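Local coordinates for BLUF domain-containing protein (Acinetobacter baumannii, PDB 6W6Z) that probably senses blue light through a bound flavin, here flavin mononucleotide, as a BLUF-family photoreceptor, at residues Glu112-Asn116 with Pro117-Asn121. Residues are numbered along the deposited sequence; the frame is centred on the assembly and turned at random.
Sequences ENTFN and PLLLN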
loop_
_atom_site.group_PDB
_atom_site.type_symbol
_atom_site.label_atom_id
_atom_site.label_comp_id
_atom_site.label_asym_id
_atom_site.label_seq_id
_atom_site.Cartn_x
_atom_site.Cartn_y
_atom_site.Cartn_z
ATOM N N GLU A 112 12.321 15.449 6.830
ATOM C CA GLU A 112 12.741 14.534 5.740
ATOM C C GLU A 112 12.862 15.350 4.457
ATOM O O GLU A 112 12.076 16.282 4.254
ATOM C CB GLU A 112 11.753 13.384 5.611
ATOM C CG GLU A 112 11.583 12.580 6.885
ATOM C CD GLU A 112 12.851 12.066 7.534
ATOM O OE1 GLU A 112 12.806 11.829 8.729
ATOM O OE2 GLU A 112 13.852 11.881 6.846
ATOM N N ASN A 113 13.823 15.013 3.615
ATOM C CA ASN A 113 13.975 15.669 2.298
ATOM C C ASN A 113 13.703 14.654 1.182
ATOM O O ASN A 113 13.900 15.036 0.036
ATOM C CB ASN A 113 15.356 16.305 2.167
ATOM C CG ASN A 113 16.472 15.290 2.105
ATOM O OD1 ASN A 113 16.302 14.152 2.530
ATOM N ND2 ASN A 113 17.598 15.698 1.539
ATOM N N THR A 114 13.248 13.437 1.495
ATOM C CA THR A 114 12.636 12.512 0.505
ATOM C C THR A 114 11.272 12.067 1.023
ATOM O O THR A 114 10.950 12.310 2.163
ATOM C CB THR A 114 13.555 11.336 0.164
ATOM O OG1 THR A 114 13.725 10.509 1.323
ATOM C CG2 THR A 114 14.901 11.802 -0.349
ATOM N N PHE A 115 10.466 11.474 0.164
ATOM C CA PHE A 115 9.074 11.090 0.477
ATOM C C PHE A 115 8.970 9.564 0.521
ATOM O O PHE A 115 7.882 8.981 0.303
ATOM C CB PHE A 115 8.243 11.799 -0.580
ATOM C CG PHE A 115 8.636 13.244 -0.665
ATOM C CD1 PHE A 115 8.278 14.099 0.367
ATOM C CD2 PHE A 115 9.421 13.727 -1.699
ATOM C CE1 PHE A 115 8.629 15.437 0.328
ATOM C CE2 PHE A 115 9.787 15.055 -1.724
ATOM C CZ PHE A 115 9.396 15.905 -0.704
ATOM N N ASN A 116 10.090 8.948 0.824
ATOM C CA ASN A 116 10.229 7.473 0.910
ATOM C C ASN A 116 9.613 7.045 2.233
ATOM O O ASN A 116 10.073 7.437 3.297
ATOM C CB ASN A 116 11.694 7.063 0.782
ATOM C CG ASN A 116 11.934 5.568 0.795
ATOM O OD1 ASN A 116 11.246 4.809 1.487
ATOM N ND2 ASN A 116 12.926 5.147 0.022
ATOM N N PRO A 117 8.544 6.224 2.198
ATOM C CA PRO A 117 7.874 5.818 3.421
ATOM C C PRO A 117 8.702 4.904 4.335
ATOM O O PRO A 117 8.344 4.739 5.474
ATOM C CB PRO A 117 6.588 5.105 2.959
ATOM C CG PRO A 117 6.782 4.836 1.494
ATOM C CD PRO A 117 7.912 5.701 0.988
ATOM N N LEU A 118 9.843 4.378 3.878
ATOM C CA LEU A 118 10.742 3.643 4.802
ATOM C C LEU A 118 11.240 4.567 5.928
ATOM O O LEU A 118 11.716 4.017 6.942
ATOM C CB LEU A 118 11.902 3.039 4.006
ATOM C CG LEU A 118 11.534 1.825 3.163
ATOM C CD1 LEU A 118 12.613 1.525 2.128
ATOM C CD2 LEU A 118 11.304 0.626 4.047
ATOM N N LEU A 119 11.171 5.895 5.756
ATOM C CA LEU A 119 11.571 6.899 6.778
ATOM C C LEU A 119 10.494 7.034 7.865
ATOM O O LEU A 119 10.770 7.742 8.841
ATOM C CB LEU A 119 11.732 8.274 6.116
ATOM C CG LEU A 119 12.768 8.390 5.001
ATOM C CD1 LEU A 119 12.579 9.698 4.247
ATOM C CD2 LEU A 119 14.172 8.287 5.553
ATOM N N LEU A 120 9.294 6.485 7.691
ATOM C CA LEU A 120 8.196 6.657 8.692
ATOM C C LEU A 120 8.424 5.746 9.908
ATOM O O LEU A 120 8.946 4.612 9.738
ATOM C CB LEU A 120 6.846 6.325 8.048
ATOM C CG LEU A 120 6.328 7.258 6.954
ATOM C CD1 LEU A 120 5.059 6.673 6.361
ATOM C CD2 LEU A 120 6.086 8.666 7.472
ATOM N N ASN A 121 8.018 6.205 11.100
ATOM C CA ASN A 121 7.936 5.363 12.322
ATOM C C ASN A 121 6.451 5.141 12.643
ATOM O O ASN A 121 5.583 5.740 11.992
ATOM C CB ASN A 121 8.780 5.948 13.459
ATOM C CG ASN A 121 8.264 7.272 13.998
ATOM O OD1 ASN A 121 7.049 7.435 14.192
ATOM N ND2 ASN A 121 9.170 8.218 14.245
#
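Asn116 and Pro117 join an irregular run, 112-116, to a short 3-10 segment, 117-119, within the loop between helices 101-109 and 125-134. Leu119 N donates to Asn116 O at 3.1 Å, and Leu120 N repeats the i to i+3 pattern on Pro117 O.

The Asn116 side chain forms an Asx turn at the start of the 3-10 segment. With CG anti to the backbone N (chi1 -177°), the amide swings forward along the chain, and OD1 accepts Leu118 N at 2.8 Å with an N-H...O angle of 155°, the donor only slightly tilted from the amide plane. OD1 also lies against Leu118 CB, 3.1 Å away, while ND2 at the other end of the amide is hydrogen-bonded to Gln10 OE1 of strand 2-11. Pro117 itself has no N-H to offer; its ring packs on Ala48 and Phe50 of strand 48-54.

Leu119 reaches back over the 112-116 run. Its CD1 comes to 3.2 Å from Thr114 OG1, the two side chains crossing at roughly a right angle, and the same methyl lies 3.6 Å from Glu112 OE2. The Glu112 chain bends at chi2 (-52°), bringing its carboxylate alongside the leucine methyls as the two side chains run past each other in opposite directions.

The two halves of the contact thus differ in kind. The Asn116 amide is gripped at both ends, which fixes its flip and ties the 3-10 segment to the central sheet, whereas Leu119 meets Glu112 and Thr114 through van der Waals contact at the protein surface, its methyls lying against polar oxygens without any directional bond.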